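Local atomic coordinates of ribulose bisphosphate carboxylase (Hyperthermus butylicus DSM 5456, PDB entry 6HUN), a protein that probably catalyses the magnesium-dependent carboxylation of ribulose 1,5-bisphosphate to two molecules of 3-phosphoglycerate, as part of an archaeal AMP degradation pathway. Residues L201-E206 / F265-F270; A277-R282 / R320-D325; P170-V175 / G197-V202. One frame throughout, in Å; residues are numbered along the deposited sequence.

Interaction 1: residues L201-E206 / F265-F270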
loop_
_atom_site.group_PDB
_atom_site.type_symbol
_atom_site.label_atom_id
_atom_site.label_comp_id
_atom_site.label_asym_id
_atom_site.label_seq_id
_atom_site.Cartn_x
_atom_site.Cartn_y
_atom_site.Cartn_z
ATOM N N LEU A 201 4.625 12.949 -24.864
ATOM C CA LEU A 201 4.405 11.639 -24.231
ATOM C C LEU A 201 2.930 11.303 -24.285
ATOM O O LEU A 201 2.085 12.136 -23.931
ATOM C CB LEU A 201 4.882 11.610 -22.783
ATOM C CG LEU A 201 6.353 11.907 -22.550
ATOM C CD1 LEU A 201 6.516 12.221 -21.085
ATOM C CD2 LEU A 201 7.219 10.705 -22.911
ATOM N N VAL A 202 2.606 10.085 -24.747
ATOM C CA VAL A 202 1.255 9.571 -24.601
ATOM C C VAL A 202 1.262 8.672 -23.365
ATOM O O VAL A 202 2.244 7.984 -23.097
ATOM C CB VAL A 202 0.784 8.837 -25.879
ATOM C CG1 VAL A 202 1.830 7.891 -26.351
ATOM C CG2 VAL A 202 -0.548 8.114 -25.639
ATOM N N LYS A 203 0.232 8.772 -22.561
ATOM C CA LYS A 203 0.259 8.138 -21.240
ATOM C C LYS A 203 -0.935 7.236 -21.069
ATOM O O LYS A 203 -2.075 7.661 -21.264
ATOM C CB LYS A 203 0.269 9.206 -20.148
ATOM C CG LYS A 203 0.397 8.757 -18.677
ATOM C CD LYS A 203 0.293 10.072 -17.869
ATOM C CE LYS A 203 0.417 9.857 -16.380
ATOM N NZ LYS A 203 -0.839 10.151 -15.598
ATOM N N ASP A 204 -0.685 6.005 -20.617
ATOM C CA ASP A 204 -1.785 5.136 -20.271
ATOM C C ASP A 204 -2.464 5.664 -19.025
ATOM O O ASP A 204 -1.820 6.255 -18.154
ATOM C CB ASP A 204 -1.264 3.723 -19.943
ATOM C CG ASP A 204 -1.017 2.879 -21.150
ATOM O OD1 ASP A 204 -1.376 3.260 -22.334
ATOM O OD2 ASP A 204 -0.419 1.805 -20.898
ATOM N N ASP A 205 -3.741 5.368 -18.866
ATOM C CA ASP A 205 -4.290 5.732 -17.568
ATOM C C ASP A 205 -3.935 4.663 -16.530
ATOM O O ASP A 205 -3.450 3.577 -16.861
ATOM C CB ASP A 205 -5.793 5.958 -17.662
ATOM C CG ASP A 205 -6.276 7.067 -16.719
ATOM O OD1 ASP A 205 -5.639 8.144 -16.645
ATOM O OD2 ASP A 205 -7.290 6.861 -16.034
ATOM N N GLU A 206 -4.151 5.000 -15.235
ATOM C CA GLU A 206 -3.679 4.163 -14.131
ATOM C C GLU A 206 -4.307 2.778 -14.114
ATOM O O GLU A 206 -3.705 1.841 -13.561
ATOM C CB GLU A 206 -3.933 4.878 -12.791
ATOM C CG GLU A 206 -5.384 4.890 -12.349
ATOM C CD GLU A 206 -6.246 5.860 -13.124
ATOM O OE1 GLU A 206 -7.492 5.687 -13.081
ATOM O OE2 GLU A 206 -5.688 6.785 -13.779
ATOM N N PHE A 265 10.325 4.421 -21.647
ATOM C CA PHE A 265 9.562 4.724 -20.435
ATOM C C PHE A 265 8.667 3.544 -20.055
ATOM O O PHE A 265 8.075 2.882 -20.929
ATOM C CB PHE A 265 8.665 5.934 -20.621
ATOM C CG PHE A 265 9.395 7.190 -20.961
ATOM C CD1 PHE A 265 9.699 8.105 -19.941
ATOM C CD2 PHE A 265 9.749 7.476 -22.284
ATOM C CE1 PHE A 265 10.358 9.264 -20.199
ATOM C CE2 PHE A 265 10.405 8.702 -22.577
ATOM C CZ PHE A 265 10.705 9.578 -21.496
ATOM N N ILE A 266 8.494 3.342 -18.728
ATOM C CA ILE A 266 7.442 2.487 -18.183
ATOM C C ILE A 266 6.733 3.291 -17.112
ATOM O O ILE A 266 7.329 4.189 -16.506
ATOM C CB ILE A 266 7.987 1.132 -17.612
ATOM C CG1 ILE A 266 9.081 1.425 -16.573
ATOM C CG2 ILE A 266 8.515 0.301 -18.817
ATOM C CD1 ILE A 266 9.639 0.165 -15.732
ATOM N N MET A 267 5.455 2.991 -16.892
ATOM C CA MET A 267 4.697 3.535 -15.784
ATOM C C MET A 267 4.306 2.413 -14.845
ATOM O O MET A 267 3.922 1.329 -15.303
ATOM C CB MET A 267 3.434 4.256 -16.308
ATOM C CG MET A 267 2.470 4.702 -15.229
ATOM S SD MET A 267 1.214 5.592 -16.237
ATOM C CE MET A 267 -0.287 5.218 -15.371
ATOM N N ILE A 268 4.331 2.709 -13.542
ATOM C CA ILE A 268 3.928 1.735 -12.521
ATOM C C ILE A 268 3.114 2.444 -11.441
ATOM O O ILE A 268 3.416 3.585 -11.044
ATOM C CB ILE A 268 5.114 0.996 -11.921
ATOM C CG1 ILE A 268 4.579 -0.066 -10.931
ATOM C CG2 ILE A 268 6.058 1.948 -11.156
ATOM C CD1 ILE A 268 5.604 -1.086 -10.637
ATOM N N ASP A 269 2.007 1.812 -11.076
ATOM C CA ASP A 269 1.166 2.312 -9.973
ATOM C C ASP A 269 1.857 1.819 -8.728
ATOM O O ASP A 269 1.657 0.697 -8.294
ATOM C CB ASP A 269 -0.244 1.774 -10.092
ATOM C CG ASP A 269 -0.949 2.128 -11.399
ATOM O OD1 ASP A 269 -0.468 2.888 -12.280
ATOM O OD2 ASP A 269 -2.086 1.644 -11.550
ATOM N N PHE A 270 2.724 2.648 -8.123
ATOM C CA PHE A 270 3.620 2.036 -7.146
ATOM C C PHE A 270 2.945 1.756 -5.799
ATOM O O PHE A 270 3.551 1.086 -4.968
ATOM C CB PHE A 270 4.871 2.918 -6.958
ATOM C CG PHE A 270 4.584 4.346 -6.471
ATOM C CD1 PHE A 270 4.611 4.654 -5.109
ATOM C CD2 PHE A 270 4.377 5.381 -7.388
ATOM C CE1 PHE A 270 4.399 5.951 -4.683
ATOM C CE2 PHE A 270 4.118 6.708 -6.985
ATOM C CZ PHE A 270 4.167 6.997 -5.651
#

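Interaction 2: residues A277-R282 / R320-D325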
loop_
_atom_site.group_PDB
_atom_site.type_symbol
_atom_site.label_atom_id
_atom_site.label_comp_id
_atom_site.label_asym_id
_atom_site.label_seq_id
_atom_site.Cartn_x
_atom_site.Cartn_y
_atom_site.Cartn_z
ATOM N N ALA A 277 7.442 -3.953 -5.762
ATOM C CA ALA A 277 7.317 -3.947 -7.230
ATOM C C ALA A 277 8.033 -2.752 -7.830
ATOM O O ALA A 277 8.681 -2.858 -8.904
ATOM C CB ALA A 277 5.832 -3.872 -7.655
ATOM N N LEU A 278 7.891 -1.590 -7.199
ATOM C CA LEU A 278 8.577 -0.398 -7.733
ATOM C C LEU A 278 10.081 -0.592 -7.681
ATOM O O LEU A 278 10.791 -0.314 -8.668
ATOM C CB LEU A 278 8.164 0.845 -6.937
ATOM C CG LEU A 278 8.974 2.109 -7.231
ATOM C CD1 LEU A 278 8.912 2.501 -8.784
ATOM C CD2 LEU A 278 8.459 3.297 -6.323
ATOM N N GLN A 279 10.609 -1.098 -6.532
ATOM C CA GLN A 279 12.069 -1.266 -6.472
ATOM C C GLN A 279 12.552 -2.309 -7.478
ATOM O O GLN A 279 13.676 -2.193 -7.999
ATOM C CB GLN A 279 12.543 -1.666 -5.048
ATOM C CG GLN A 279 12.209 -0.511 -4.031
ATOM C CD GLN A 279 12.987 -0.667 -2.750
ATOM O OE1 GLN A 279 12.507 -1.270 -1.782
ATOM N NE2 GLN A 279 14.249 -0.182 -2.763
ATOM N N HIS A 280 11.757 -3.371 -7.703
ATOM C CA HIS A 280 12.098 -4.347 -8.745
ATOM C C HIS A 280 12.061 -3.717 -10.140
ATOM O O HIS A 280 12.967 -3.951 -10.964
ATOM C CB HIS A 280 11.117 -5.513 -8.686
ATOM C CG HIS A 280 11.545 -6.708 -9.506
ATOM N ND1 HIS A 280 12.793 -7.289 -9.399
ATOM C CD2 HIS A 280 10.869 -7.441 -10.418
ATOM C CE1 HIS A 280 12.879 -8.310 -10.235
ATOM N NE2 HIS A 280 11.725 -8.415 -10.875
ATOM N N ALA A 281 11.034 -2.906 -10.420
ATOM C CA ALA A 281 11.008 -2.190 -11.714
ATOM C C ALA A 281 12.232 -1.291 -11.865
ATOM O O ALA A 281 12.796 -1.169 -12.977
ATOM C CB ALA A 281 9.699 -1.388 -11.791
ATOM N N ARG A 282 12.729 -0.744 -10.753
ATOM C CA ARG A 282 13.889 0.134 -10.831
ATOM C C ARG A 282 15.137 -0.658 -11.193
ATOM O O ARG A 282 15.990 -0.187 -11.976
ATOM C CB ARG A 282 14.047 0.908 -9.502
ATOM C CG ARG A 282 15.311 1.735 -9.393
ATOM C CD ARG A 282 15.443 2.794 -10.549
ATOM N NE ARG A 282 16.631 3.597 -10.342
ATOM C CZ ARG A 282 17.841 3.245 -10.766
ATOM N NH1 ARG A 282 18.004 2.133 -11.493
ATOM N NH2 ARG A 282 18.890 4.041 -10.533
ATOM N N ARG A 320 11.063 9.031 -4.687
ATOM C CA ARG A 320 12.322 9.474 -5.254
ATOM C C ARG A 320 13.466 8.557 -4.822
ATOM O O ARG A 320 14.319 8.185 -5.630
ATOM C CB ARG A 320 12.578 10.905 -4.798
ATOM C CG ARG A 320 13.969 11.395 -5.272
ATOM C CD ARG A 320 14.092 12.944 -4.987
ATOM N NE ARG A 320 15.426 13.443 -5.416
ATOM C CZ ARG A 320 15.894 14.671 -5.175
ATOM N NH1 ARG A 320 15.156 15.533 -4.485
ATOM N NH2 ARG A 320 17.123 15.024 -5.590
ATOM N N MET A 321 13.482 8.165 -3.550
ATOM C CA MET A 321 14.495 7.192 -3.099
ATOM C C MET A 321 14.399 5.872 -3.864
ATOM O O MET A 321 15.414 5.316 -4.316
ATOM C CB MET A 321 14.280 6.942 -1.601
ATOM C CG MET A 321 14.608 8.151 -0.776
ATOM S SD MET A 321 13.986 7.975 0.925
ATOM C CE MET A 321 14.914 6.485 1.196
ATOM N N ALA A 322 13.166 5.368 -4.029
ATOM C CA ALA A 322 12.974 4.050 -4.635
ATOM C C ALA A 322 13.295 4.086 -6.105
ATOM O O ALA A 322 13.748 3.070 -6.664
ATOM C CB ALA A 322 11.531 3.562 -4.436
ATOM N N GLY A 323 13.084 5.244 -6.743
ATOM C CA GLY A 323 13.626 5.424 -8.072
ATOM C C GLY A 323 12.647 5.774 -9.163
ATOM O O GLY A 323 12.990 5.547 -10.331
ATOM N N VAL A 324 11.504 6.462 -8.865
ATOM C CA VAL A 324 10.739 7.043 -9.982
ATOM C C VAL A 324 11.532 8.187 -10.598
ATOM O O VAL A 324 12.345 8.857 -9.936
ATOM C CB VAL A 324 9.331 7.498 -9.541
ATOM C CG1 VAL A 324 8.598 6.316 -8.763
ATOM C CG2 VAL A 324 9.415 8.702 -8.693
ATOM N N ASP A 325 11.322 8.402 -11.900
ATOM C CA ASP A 325 11.854 9.595 -12.552
ATOM C C ASP A 325 10.830 10.708 -12.648
ATOM O O ASP A 325 11.208 11.876 -12.882
ATOM C CB ASP A 325 12.313 9.279 -13.956
ATOM C CG ASP A 325 13.456 8.270 -13.960
ATOM O OD1 ASP A 325 14.565 8.673 -13.600
ATOM O OD2 ASP A 325 13.184 7.087 -14.214
HETATM O O HOH W 1 14.896 0.899 -5.368
#

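Interaction 3: residues P170-V175 / G197-V202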
loop_
_atom_site.group_PDB
_atom_site.type_symbol
_atom_site.label_atom_id
_atom_site.label_comp_id
_atom_site.label_asym_id
_atom_site.label_seq_id
_atom_site.Cartn_x
_atom_site.Cartn_y
_atom_site.Cartn_z
ATOM N N PRO A 170 8.879 22.944 -20.350
ATOM C CA PRO A 170 8.205 21.803 -19.722
ATOM C C PRO A 170 7.873 20.724 -20.742
ATOM O O PRO A 170 7.603 20.996 -21.912
ATOM C CB PRO A 170 6.911 22.411 -19.140
ATOM C CG PRO A 170 7.113 23.878 -19.116
ATOM C CD PRO A 170 8.116 24.224 -20.187
ATOM N N ILE A 171 7.842 19.486 -20.279
ATOM C CA ILE A 171 7.446 18.401 -21.161
ATOM C C ILE A 171 5.936 18.208 -21.048
ATOM O O ILE A 171 5.361 18.351 -19.970
ATOM C CB ILE A 171 8.252 17.139 -20.770
ATOM C CG1 ILE A 171 9.738 17.368 -21.100
ATOM C CG2 ILE A 171 7.659 15.866 -21.402
ATOM C CD1 ILE A 171 10.614 16.221 -20.627
ATOM N N LEU A 172 5.292 17.813 -22.146
ATOM C CA LEU A 172 3.844 17.657 -22.200
ATOM C C LEU A 172 3.430 16.195 -22.345
ATOM O O LEU A 172 4.008 15.455 -23.145
ATOM C CB LEU A 172 3.274 18.455 -23.365
ATOM C CG LEU A 172 3.754 19.925 -23.274
ATOM C CD1 LEU A 172 3.540 20.640 -24.600
ATOM C CD2 LEU A 172 3.098 20.646 -22.113
ATOM N N ALA A 173 2.380 15.809 -21.614
ATOM C CA ALA A 173 1.830 14.453 -21.660
ATOM C C ALA A 173 0.309 14.501 -21.784
ATOM O O ALA A 173 -0.325 15.446 -21.313
ATOM C CB ALA A 173 2.235 13.681 -20.396
ATOM N N THR A 174 -0.278 13.494 -22.437
ATOM C CA THR A 174 -1.736 13.373 -22.569
ATOM C C THR A 174 -2.169 11.929 -22.375
ATOM O O THR A 174 -1.613 11.042 -23.020
ATOM C CB THR A 174 -2.229 13.823 -23.944
ATOM O OG1 THR A 174 -2.030 15.227 -24.064
ATOM C CG2 THR A 174 -3.738 13.522 -24.119
ATOM N N VAL A 175 -3.179 11.720 -21.538
ATOM C CA VAL A 175 -3.958 10.479 -21.466
ATOM C C VAL A 175 -5.167 10.549 -22.402
ATOM O O VAL A 175 -5.950 11.512 -22.353
ATOM C CB VAL A 175 -4.421 10.208 -20.030
ATOM C CG1 VAL A 175 -5.188 8.865 -19.930
ATOM C CG2 VAL A 175 -3.244 10.267 -19.083
ATOM N N GLY A 197 0.659 16.447 -33.256
ATOM C CA GLY A 197 0.540 17.878 -33.096
ATOM C C GLY A 197 1.453 18.533 -32.080
ATOM O O GLY A 197 1.361 19.745 -31.897
ATOM N N GLY A 198 2.325 17.797 -31.389
ATOM C CA GLY A 198 3.236 18.460 -30.468
ATOM C C GLY A 198 3.315 17.897 -29.047
ATOM O O GLY A 198 4.135 18.346 -28.242
ATOM N N ILE A 199 2.457 16.955 -28.691
ATOM C CA ILE A 199 2.607 16.369 -27.354
ATOM C C ILE A 199 3.800 15.411 -27.391
ATOM O O ILE A 199 4.131 14.846 -28.442
ATOM C CB ILE A 199 1.301 15.705 -26.884
ATOM C CG1 ILE A 199 0.206 16.753 -26.726
ATOM C CG2 ILE A 199 1.493 14.910 -25.542
ATOM C CD1 ILE A 199 0.661 18.033 -26.097
ATOM N N ASP A 200 4.530 15.335 -26.275
ATOM C CA ASP A 200 5.795 14.605 -26.205
ATOM C C ASP A 200 5.579 13.166 -25.753
ATOM O O ASP A 200 6.272 12.273 -26.241
ATOM C CB ASP A 200 6.766 15.292 -25.239
ATOM C CG ASP A 200 6.901 16.787 -25.517
ATOM O OD1 ASP A 200 7.345 17.170 -26.654
ATOM O OD2 ASP A 200 6.546 17.561 -24.597
ATOM N N LEU A 201 4.625 12.949 -24.864
ATOM C CA LEU A 201 4.405 11.639 -24.231
ATOM C C LEU A 201 2.930 11.303 -24.285
ATOM O O LEU A 201 2.085 12.136 -23.931
ATOM C CB LEU A 201 4.882 11.610 -22.783
ATOM C CG LEU A 201 6.353 11.907 -22.550
ATOM C CD1 LEU A 201 6.516 12.221 -21.085
ATOM C CD2 LEU A 201 7.219 10.705 -22.911
ATOM N N VAL A 202 2.606 10.085 -24.747
ATOM C CA VAL A 202 1.255 9.571 -24.601
ATOM C C VAL A 202 1.262 8.672 -23.365
ATOM O O VAL A 202 2.244 7.984 -23.097
ATOM C CB VAL A 202 0.784 8.837 -25.879
ATOM C CG1 VAL A 202 1.830 7.891 -26.351
ATOM C CG2 VAL A 202 -0.548 8.114 -25.639
#

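Interaction 1: residues L201-E206 / F265-F270
Met267 reaches across from strand 265-269 and makes the broadest contact with residues 201-206. Its CG lies anti to the backbone N (chi1 172°) and the chain runs straight on to SD, which spans the gap between the two strands. SD packs 4.1 Å from Lys203 CG, the two side chains crossing at about a right angle. The methyl group ends against backbone, with CE 3.3 Å from Asp204 O and 3.8 Å from Glu206 CA. Nearer the start of the strands, Leu201 lays CD2 over one face of the Phe265 ring, a CH-pi contact 4.0 Å from the ring centroid and displaced toward the rim at CE2 and CZ. At the far end the Asp269 carboxylate faces the backbone of Glu206, its OD2 2.6 Å from Glu206 O. Replacing Asp269 by alanine would probably leave that carbonyl without its close polar neighbour and open a gap beside Glu206 CB. Lys203 stays extended as far as CE, then turns to hydrogen-bond Gln403 through NZ, whereas Glu206 forms a salt bridge with Lys179. The two strands belong to the parallel barrel, with strand 239-243 between them; the C-terminal end of strand 201-203 and the loop after it carry Lys203, Asp205 and Glu206, the predicted magnesium site of Rubisco, and here a calcium ion is bound near the uncarboxylated lysine.

Interaction 2: residues A277-R282 / R320-D325
Ala322, the last helical residue of helix 312-322, sets its methyl group against helix 275-288 and has more surface buried here than any other residue of the two segments. Its CB meets Leu278 CD2 at 3.6 Å, and Gln279 CG touches the same methyl group from the next position along the helix. Leu278 is the second main contributor. With CG anti to the backbone N (chi1 170°), it thrusts both branches outward: CD2 lies against Ala322, while CD1 packs 3.8 Å from Val324 CG1, the leucine and valine side chains crossing at about a right angle. Arg282, one turn later, contributes its aliphatic part. Its CG rests 3.4 Å from Ala322 O; a bend at chi2 (58°) lays CD 3.7 Å from Gly323 O, and the guanidinium beyond it hydrogen-bonds Gly152 through NE and forms a salt bridge with Glu286. Gly323, with positive phi (123°), is the C-prime residue of a Schellman motif that ends helix 312-322. A beta carbon at this position would stand about 2.7 Å from Arg282 CD, too close to fit, and would press on the carbonyl oxygen of Ala322. A water accepts from Gln279 NE2 at 2.9 Å and donates to Ala322 O at 2.8 Å; NE2 also donates to Gly113 O, and Gln279 OE1 accepts from Ile115 N. Helix 275-288 thus lies beside the C-terminal end of helix 312-322 and the turn leading into strand 326-328. Leu278 and Ala277 also touch Ile268 of strand 265-269, Ala277, His280 and Ala281 pack on helix 248-260, and Gln279 and His280 touch Pro247 and Arg249 of the second subunit.

Interaction 3: residues P170-V175 / G197-V202
Leu172 O is gripped by two successive backbone amides, from Asp200 at 3.2 Å (N to O) and from Leu201 at 3.1 Å (N to O). They approach differently: Leu201 N lies in the carbonyl plane, whereas Asp200 N stands 36° out of it. The amide of the same residue is met by a side chain: Leu172 N donates to Asp200 OD2 at 2.8 Å in a nearly straight bond (167°) that uses the anti lone pair of the carboxylate. Asp200 CG sits beside its own backbone N (chi1 -50°), which brings the carboxylate back to strand 171-174; its other oxygen, OD1, forms a salt bridge with Arg169. Further along, Thr174 N donates to Leu201 O at 3.1 Å, and Ala173 and Thr174 form parallel bridges with Leu201 and Val202. This is the first beta-alpha-beta unit of the TIM barrel: helix 184-196 connects the two strands, and a Schellman motif with Gly198 at positive phi ends that helix and leads into strand 201-203. Side chains fill in around the backbone bonds. Ile199 CD1 packs 3.8 Å from Leu172 CB, the side chains crossing at about a right angle, while Ile199 CG2 touches Leu172 O. The same isoleucine covers Thr174 OG1, a buried hydroxyl oxygen with no partner in the model, with CG1 at 3.8 Å. Ile171 CG2 meets Leu201 CD1 at 3.8 Å, and helix 156-164 packs on both residues through Leu164. Behind Leu172 and Ile199, helix 415-431 contributes Val422 and Ala419 respectively.

How the interactions relate
From the N terminus, interaction 3 comes first and closes the shortest loop, bringing strand 201-203 alongside strand 171-174 after a single helix. Interaction 1 begins on the strand where interaction 3 ends, sharing Leu201 and Val202, and closes a longer loop across the barrel interior to strand 265-269; Lys203 N probably also bonds Thr174 O between the two contacts. Interaction 2 follows in series on the outer layer, joining the helix after strand 265-269 to the end of helix 312-322. None nests within another. Interactions 1 and 2 meet where Ile268 and Phe270 pack on Leu278, whereas interactions 2 and 3 do not touch.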